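Local coordinates for protein CurJ (Moorea producens 3L, PDB 5TZ6) that probably removes water from a polyketide intermediate by vinylogous dehydration, as the dehydratase domain of a polyketide synthase module in curacin biosynthesis, at residues Leu64-Thr69 / Gly137-Ala142; Gly88-Gln93 / Val107-Asp112; Phe182-Gln187 / Lys200-Ile205. The protein carries 1 engineered substitution. One frame throughout, in Å; residues are numbered along the deposited sequence.

Contact 1 (Leu64-Thr69 / Gly137-Ala142)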
# COMPACT_ATOMS: atom_id res chain seq x y z
N LEU A 64 13.14 -3.20 -5.79
CA LEU A 64 12.66 -3.00 -4.43
C LEU A 64 12.43 -4.29 -3.66
O LEU A 64 12.03 -4.24 -2.49
CB LEU A 64 11.36 -2.18 -4.44
CG LEU A 64 11.47 -0.74 -4.93
CD1 LEU A 64 10.08 -0.11 -5.01
CD2 LEU A 64 12.38 0.06 -4.03
N THR A 65 12.68 -5.46 -4.26
CA THR A 65 12.50 -6.70 -3.52
C THR A 65 13.76 -7.55 -3.44
O THR A 65 14.05 -8.10 -2.38
CB THR A 65 11.36 -7.54 -4.12
OG1 THR A 65 11.40 -7.46 -5.55
CG2 THR A 65 10.02 -7.03 -3.63
N PHE A 66 14.52 -7.68 -4.52
CA PHE A 66 15.74 -8.47 -4.47
C PHE A 66 16.89 -7.64 -3.91
O PHE A 66 16.87 -6.40 -3.94
CB PHE A 66 16.09 -9.01 -5.85
CG PHE A 66 15.08 -9.98 -6.41
CD1 PHE A 66 14.54 -10.97 -5.61
CD2 PHE A 66 14.67 -9.89 -7.73
CE1 PHE A 66 13.61 -11.86 -6.12
CE2 PHE A 66 13.74 -10.77 -8.24
CZ PHE A 66 13.21 -11.76 -7.44
N ALA A 67 17.90 -8.33 -3.38
CA ALA A 67 19.12 -7.64 -2.97
C ALA A 67 20.09 -7.43 -4.13
O ALA A 67 20.85 -6.46 -4.13
CB ALA A 67 19.80 -8.40 -1.84
N ALA A 68 20.07 -8.32 -5.12
CA ALA A 68 20.97 -8.26 -6.26
C ALA A 68 20.43 -7.35 -7.36
O ALA A 68 19.26 -6.94 -7.35
CB ALA A 68 21.24 -9.66 -6.81
N THR A 69 21.29 -7.02 -8.31
CA THR A 69 20.97 -6.12 -9.41
C THR A 69 20.54 -6.85 -10.68
O THR A 69 19.66 -6.36 -11.40
CB THR A 69 22.16 -5.21 -9.73
OG1 THR A 69 21.83 -4.35 -10.83
CG2 THR A 69 23.38 -6.03 -10.10
N GLY A 137 3.80 -13.06 -15.98
CA GLY A 137 4.97 -13.88 -16.22
C GLY A 137 5.66 -14.27 -14.92
O GLY A 137 5.04 -14.28 -13.87
N LYS A 138 6.95 -14.55 -15.03
CA LYS A 138 7.75 -15.03 -13.92
C LYS A 138 8.96 -14.12 -13.73
O LYS A 138 9.47 -13.53 -14.69
CB LYS A 138 8.18 -16.49 -14.17
CG LYS A 138 9.36 -17.01 -13.39
CD LYS A 138 9.27 -18.52 -13.29
CE LYS A 138 9.24 -19.16 -14.68
NZ LYS A 138 10.57 -19.64 -15.14
N LEU A 139 9.42 -13.99 -12.49
CA LEU A 139 10.40 -12.98 -12.14
C LEU A 139 11.35 -13.56 -11.11
O LEU A 139 10.91 -14.03 -10.06
CB LEU A 139 9.71 -11.73 -11.58
CG LEU A 139 10.55 -10.64 -10.95
CD1 LEU A 139 11.45 -10.01 -11.99
CD2 LEU A 139 9.63 -9.60 -10.32
N SER A 140 12.65 -13.53 -11.39
CA SER A 140 13.59 -14.11 -10.44
C SER A 140 14.95 -13.45 -10.60
O SER A 140 15.22 -12.78 -11.59
CB SER A 140 13.74 -15.62 -10.63
OG SER A 140 14.39 -15.91 -11.86
N VAL A 141 15.81 -13.68 -9.61
CA VAL A 141 17.17 -13.17 -9.70
C VAL A 141 17.91 -13.89 -10.82
O VAL A 141 17.52 -14.97 -11.28
CB VAL A 141 17.90 -13.33 -8.35
CG1 VAL A 141 19.23 -12.58 -8.37
CG2 VAL A 141 17.03 -12.83 -7.21
N ALA A 142 18.96 -13.25 -11.31
CA ALA A 142 19.81 -13.85 -12.31
C ALA A 142 21.26 -13.56 -11.93
O ALA A 142 21.54 -12.90 -10.93
CB ALA A 142 19.49 -13.31 -13.71
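With CG anti to its carbonyl carbon (chi1 -64°), Phe-66 swings its ring out of the turn after helix 51-65, and Val-141, its CG1 anti to the backbone N (chi1 -170°), lays CG2 over that ring. The two side chains run past each other in opposite directions. Val-141 CG2 sits 3.5 Å from the Phe-66 ring centroid, nearly on the ring normal, a CH-pi contact over one face. Farther out, Phe-66 CE2 meets the backbone at Ser-140 C, 3.8 Å away, and Leu-139 CG from 4.2 Å, while Leu-139 O lies near the ring plane at the edge. The other valine branch, Val-141 CG1, touches Ala-68 CB at 3.9 Å, so the two branches meet Phe-66 and Ala-68 separately. A serine in place of Phe-66 would probably leave Val-141 CG2 without its aromatic partner and open a gap beside Leu-139. Ser-140 points away, and its OG accepts a hydrogen bond from Gln-72 NE2. Strand 132-141 runs between strands 71-77 and 102-110, and Leu-64 and Thr-65 rest on Phe-26 of strand 24-30; the contact pins the loop leaving helix 51-65 to the end of a sheet strand, consistent with the hot-dog fold.

Contact 2 (Gly88-Gln93 / Val107-Asp112)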
# COMPACT_ATOMS: atom_id res chain seq x y z
N GLY A 88 -6.74 11.55 -17.79
CA GLY A 88 -7.14 10.52 -16.85
C GLY A 88 -5.95 9.88 -16.16
O GLY A 88 -4.81 9.99 -16.59
N VAL A 89 -6.23 9.19 -15.05
CA VAL A 89 -5.20 8.52 -14.27
C VAL A 89 -5.69 7.13 -13.92
O VAL A 89 -6.77 6.98 -13.34
CB VAL A 89 -4.82 9.31 -13.00
CG1 VAL A 89 -6.03 9.53 -12.12
CG2 VAL A 89 -3.73 8.58 -12.24
N ARG A 90 -4.91 6.11 -14.27
CA ARG A 90 -5.22 4.72 -13.97
C ARG A 90 -4.31 4.22 -12.86
O ARG A 90 -3.09 4.43 -12.92
CB ARG A 90 -5.06 3.84 -15.21
CG ARG A 90 -6.02 4.15 -16.33
CD ARG A 90 -7.35 3.44 -16.15
NE ARG A 90 -7.18 1.99 -16.13
CZ ARG A 90 -8.15 1.13 -16.42
NH1 ARG A 90 -9.35 1.57 -16.77
NH2 ARG A 90 -7.91 -0.18 -16.38
N THR A 91 -4.90 3.59 -11.84
CA THR A 91 -4.10 2.91 -10.83
C THR A 91 -3.56 1.60 -11.40
O THR A 91 -4.31 0.77 -11.92
CB THR A 91 -4.91 2.63 -9.57
OG1 THR A 91 -5.35 3.87 -9.00
CG2 THR A 91 -4.06 1.89 -8.55
N VAL A 92 -2.24 1.41 -11.28
CA VAL A 92 -1.55 0.23 -11.78
C VAL A 92 -0.88 -0.47 -10.61
O VAL A 92 -0.19 0.17 -9.81
CB VAL A 92 -0.52 0.59 -12.85
CG1 VAL A 92 0.25 -0.64 -13.27
CG2 VAL A 92 -1.21 1.23 -14.04
N GLN A 93 -1.09 -1.78 -10.51
CA GLN A 93 -0.50 -2.59 -9.46
C GLN A 93 0.29 -3.73 -10.07
O GLN A 93 -0.10 -4.30 -11.09
CB GLN A 93 -1.55 -3.15 -8.52
CG GLN A 93 -2.31 -2.13 -7.70
CD GLN A 93 -3.38 -2.77 -6.85
OE1 GLN A 93 -3.86 -3.86 -7.17
NE2 GLN A 93 -3.73 -2.13 -5.74
N VAL A 107 0.74 -7.67 -13.75
CA VAL A 107 0.59 -6.22 -13.80
C VAL A 107 -0.82 -5.92 -14.29
O VAL A 107 -1.17 -6.24 -15.44
CB VAL A 107 1.64 -5.57 -14.71
CG1 VAL A 107 1.39 -4.07 -14.77
CG2 VAL A 107 3.05 -5.86 -14.23
N ILE A 108 -1.61 -5.27 -13.41
CA ILE A 108 -3.02 -4.97 -13.64
C ILE A 108 -3.24 -3.48 -13.41
O ILE A 108 -2.39 -2.77 -12.88
CB ILE A 108 -3.95 -5.78 -12.71
CG1 ILE A 108 -3.86 -5.25 -11.27
CG2 ILE A 108 -3.61 -7.26 -12.74
CD1 ILE A 108 -4.86 -5.90 -10.34
N SER A 109 -4.42 -3.00 -13.82
CA SER A 109 -4.82 -1.62 -13.57
C SER A 109 -6.33 -1.52 -13.45
O SER A 109 -7.08 -2.43 -13.83
CB SER A 109 -4.33 -0.69 -14.68
OG SER A 109 -5.14 -0.84 -15.82
N PHE A 110 -6.78 -0.38 -12.92
CA PHE A 110 -8.19 -0.11 -12.69
C PHE A 110 -8.36 1.38 -12.42
O PHE A 110 -7.38 2.08 -12.11
CB PHE A 110 -8.76 -0.94 -11.53
CG PHE A 110 -7.97 -0.83 -10.24
CD1 PHE A 110 -6.96 -1.73 -9.95
CD2 PHE A 110 -8.26 0.17 -9.32
CE1 PHE A 110 -6.24 -1.63 -8.77
CE2 PHE A 110 -7.54 0.27 -8.14
CZ PHE A 110 -6.53 -0.63 -7.86
N ASP A 111 -9.59 1.86 -12.54
CA ASP A 111 -9.90 3.28 -12.37
C ASP A 111 -10.23 3.51 -10.90
O ASP A 111 -11.23 2.99 -10.39
CB ASP A 111 -11.06 3.69 -13.27
CG ASP A 111 -11.10 5.19 -13.53
OD1 ASP A 111 -10.76 5.96 -12.61
OD2 ASP A 111 -11.49 5.58 -14.65
N ASP A 112 -9.39 4.30 -10.21
CA ASP A 112 -9.55 4.46 -8.77
C ASP A 112 -10.76 5.32 -8.44
O ASP A 112 -11.48 5.05 -7.47
CB ASP A 112 -8.28 5.05 -8.17
CG ASP A 112 -7.98 4.50 -6.78
OD1 ASP A 112 -8.93 4.14 -6.06
OD2 ASP A 112 -6.79 4.40 -6.42
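Thr-91 to Gln-93 pair with Ile-108 to Phe-110 as the antiparallel arms of a beta hairpin, strands 90-99 and 102-110, in a largely buried part of the sheet. Thr-91 and Phe-110 form one hydrogen-bonded pair: Thr-91 N gives to Phe-110 O at 2.9 Å and Phe-110 N returns a bond to Thr-91 O. Gln-93 and Ile-108 form the next, Ile-108 N reaching Gln-93 O at 2.9 Å and Gln-93 N giving to Ile-108 O in return. Between them Val-92 and Ser-109 are a non-hydrogen-bonded pair, their CA atoms 4.2 Å apart. In the hot-dog fold of this family a sheet wraps a long helix, and Val-92 and Val-107 lie against helix 51-65, on Leu-57 and Leu-58; their CG1 methyls also meet, at 3.9 Å. The opposite face carries Thr-91, Gln-93, Ile-108 and Phe-110. Phe-110 CG, lodged between backbone N and carbonyl carbon (chi1 53°), brings the ring back across the neighbouring strand, where Thr-91 CB stands over one face in a CH-pi contact. The Gln-93 amide comes to the ring edge with its plane almost perpendicular to the ring, and its OE1 and NE2 bond to Ser-18 and Gln-17 O of the second subunit, NE2 also bonding to Glu-27 of its own chain. The Arg-90 chain bends at chi2 and chi3, folding its guanidinium over Phe-110 CA and Asp-111 N. From there Arg-90 NH2 gives a straight bond (168°) to Ser-109 OG, 2.9 Å away and in the guanidinium plane; the same hydroxyl also bonds to His-134. At the hairpin's open end Thr-91 OG1 donates to Asp-112 OD2 at 3.0 Å, on its anti side, somewhat out of the carboxylate plane, although Asp-112 is poorly ordered.

Contact 3 (Phe182-Gln187 / Lys200-Ile205)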
# COMPACT_ATOMS: atom_id res chain seq x y z
N PHE A 182 10.52 8.83 -27.12
CA PHE A 182 10.56 7.44 -27.55
C PHE A 182 11.49 7.22 -28.75
O PHE A 182 11.56 6.09 -29.25
CB PHE A 182 9.15 6.94 -27.88
CG PHE A 182 8.42 6.36 -26.69
CD1 PHE A 182 8.56 5.02 -26.36
CD2 PHE A 182 7.61 7.16 -25.91
CE1 PHE A 182 7.91 4.49 -25.25
CE2 PHE A 182 6.95 6.63 -24.80
CZ PHE A 182 7.10 5.29 -24.47
N ARG A 183 12.19 8.25 -29.21
CA ARG A 183 13.05 8.15 -30.39
C ARG A 183 14.51 8.13 -29.94
O ARG A 183 15.23 9.12 -30.03
CB ARG A 183 12.76 9.31 -31.36
CG ARG A 183 11.35 9.23 -31.96
CD ARG A 183 11.06 10.35 -32.96
NE ARG A 183 9.71 10.21 -33.49
CZ ARG A 183 9.38 10.41 -34.77
NH1 ARG A 183 8.13 10.24 -35.16
NH2 ARG A 183 10.32 10.76 -35.65
N TRP A 184 14.93 6.96 -29.46
CA TRP A 184 16.30 6.74 -29.00
C TRP A 184 17.25 6.36 -30.12
O TRP A 184 18.45 6.64 -30.03
CB TRP A 184 16.33 5.62 -27.94
CG TRP A 184 15.90 6.00 -26.55
CD1 TRP A 184 14.65 6.39 -26.15
CD2 TRP A 184 16.71 6.01 -25.37
NE1 TRP A 184 14.64 6.65 -24.81
CE2 TRP A 184 15.90 6.42 -24.30
CE3 TRP A 184 18.06 5.72 -25.12
CZ2 TRP A 184 16.38 6.55 -23.00
CZ3 TRP A 184 18.54 5.85 -23.82
CH2 TRP A 184 17.70 6.26 -22.78
N ILE A 185 16.74 5.71 -31.17
CA ILE A 185 17.60 5.16 -32.22
C ILE A 185 18.10 6.30 -33.10
O ILE A 185 17.34 6.91 -33.85
CB ILE A 185 16.86 4.10 -33.05
CG1 ILE A 185 16.43 2.95 -32.12
CG2 ILE A 185 17.73 3.63 -34.20
CD1 ILE A 185 15.69 1.83 -32.79
N GLU A 186 19.40 6.60 -32.99
CA GLU A 186 20.02 7.62 -33.81
C GLU A 186 20.61 7.06 -35.10
O GLU A 186 20.61 7.77 -36.12
CB GLU A 186 21.13 8.34 -33.04
CG GLU A 186 20.64 9.21 -31.90
CD GLU A 186 20.69 10.69 -32.25
OE1 GLU A 186 21.81 11.21 -32.43
OE2 GLU A 186 19.62 11.32 -32.35
N GLN A 187 21.10 5.83 -35.10
CA GLN A 187 21.72 5.31 -36.31
C GLN A 187 21.39 3.83 -36.48
O GLN A 187 21.14 3.13 -35.49
CB GLN A 187 23.24 5.51 -36.29
CG GLN A 187 23.66 6.93 -36.60
CD GLN A 187 25.15 7.06 -36.76
OE1 GLN A 187 25.66 7.30 -37.86
NE2 GLN A 187 25.88 6.87 -35.67
N LYS A 200 20.89 7.08 -28.49
CA LYS A 200 21.23 8.16 -27.59
C LYS A 200 19.98 8.53 -26.79
O LYS A 200 18.85 8.37 -27.26
CB LYS A 200 21.74 9.41 -28.33
CG LYS A 200 23.09 9.24 -29.00
CD LYS A 200 23.52 10.53 -29.69
CE LYS A 200 24.91 10.42 -30.29
NZ LYS A 200 25.33 11.68 -30.98
N VAL A 201 20.21 8.99 -25.56
CA VAL A 201 19.12 9.34 -24.65
C VAL A 201 18.46 10.60 -25.17
O VAL A 201 19.14 11.62 -25.37
CB VAL A 201 19.65 9.51 -23.21
CG1 VAL A 201 20.88 10.37 -23.21
CG2 VAL A 201 18.57 10.10 -22.32
N PRO A 202 17.16 10.58 -25.45
CA PRO A 202 16.49 11.80 -25.92
C PRO A 202 16.75 12.98 -24.99
O PRO A 202 16.90 12.82 -23.78
CB PRO A 202 15.01 11.41 -25.91
CG PRO A 202 15.02 9.94 -26.14
CD PRO A 202 16.26 9.41 -25.47
N LYS A 203 16.81 14.17 -25.59
CA LYS A 203 17.04 15.39 -24.83
C LYS A 203 15.89 15.71 -23.87
O LYS A 203 16.08 16.50 -22.94
CB LYS A 203 17.31 16.53 -25.82
CG LYS A 203 18.67 16.37 -26.49
CD LYS A 203 18.76 17.06 -27.83
CE LYS A 203 18.28 16.12 -28.93
NZ LYS A 203 18.25 16.73 -30.29
N THR A 204 14.72 15.13 -24.08
CA THR A 204 13.57 15.38 -23.22
C THR A 204 13.53 14.49 -21.98
O THR A 204 12.70 14.73 -21.10
CB THR A 204 12.27 15.22 -24.03
OG1 THR A 204 12.37 14.10 -24.91
CG2 THR A 204 11.99 16.48 -24.84
N ILE A 205 14.39 13.48 -21.88
CA ILE A 205 14.47 12.59 -20.72
C ILE A 205 15.62 13.06 -19.84
O ILE A 205 16.72 13.32 -20.33
CB ILE A 205 14.68 11.13 -21.15
CG1 ILE A 205 13.48 10.63 -21.96
CG2 ILE A 205 14.90 10.26 -19.93
CD1 ILE A 205 13.62 9.21 -22.41
O HOH W 1 17.80 10.49 -29.18
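Trp-184 O accepts the backbone N-H of Lys-200 at 2.9 Å, within the carbonyl plane, close to where strands 185-190 and 194-200 part. A classic beta bulge follows, Glu-186 and Gln-187 both facing Gln-198, and past Lys-200 the chain leaves the sheet and makes a type I beta turn from Pro-202 to Ile-205. One water, donating to Arg-183 O and Lys-200 O, each 3.0 Å away, bridges the two backbones beside that bond. The Trp-184 indole lies under the departing chain. Its CG is anti to the carbonyl carbon (chi1 -78°), which lays one face of the indole along Val-201 and Pro-202: Val-201 CA stands 3.8 Å from the centroid of the six-membered ring, and Pro-202 CD covers the five-membered ring, both as CH-pi contacts. Ile-205 CD1 closes in from the end of the turn, 3.7 Å from Trp-184 NE1. The indole N-H is hydrogen-bonded to Thr-216 OG1, tying the turn to helix 215-223, which bears Asp-219 of the ligand pocket. Phe-182 packs on Asp-219 and sets its ring edge-to-face with Phe-41 in that pocket, probably the engineered phenylalanine that replaces the active-site histidine. Nearer the surface Glu-186 and Lys-200 cross at about a right angle. Their aliphatic parts touch, Glu-186 CG lying 3.7 Å from Lys-200 CB. The charges pair loosely: Glu-186 OE1 is 3.3 Å from Lys-200 CD but 3.8 Å from Lys-200 NZ, a long salt bridge.

Contact 2 is nested inside the chain loop that contact 1 closes, and contact 3 follows both. Contacts 1 and 2 have centres 23 Å apart and join through neighbouring strands, 102-110 and 132-141. Helix 51-65 also links them: the 64-69 turn leaves its end, and contact 2 packs on it. The centre of contact 3 is 28 Å from each of the others, and none of the three touch. The strand order and family are consistent with the double hot-dog fold of polyketide synthase dehydratases: contacts 1 and 2 lie in what is probably the first hot-dog half and contact 3 in the second.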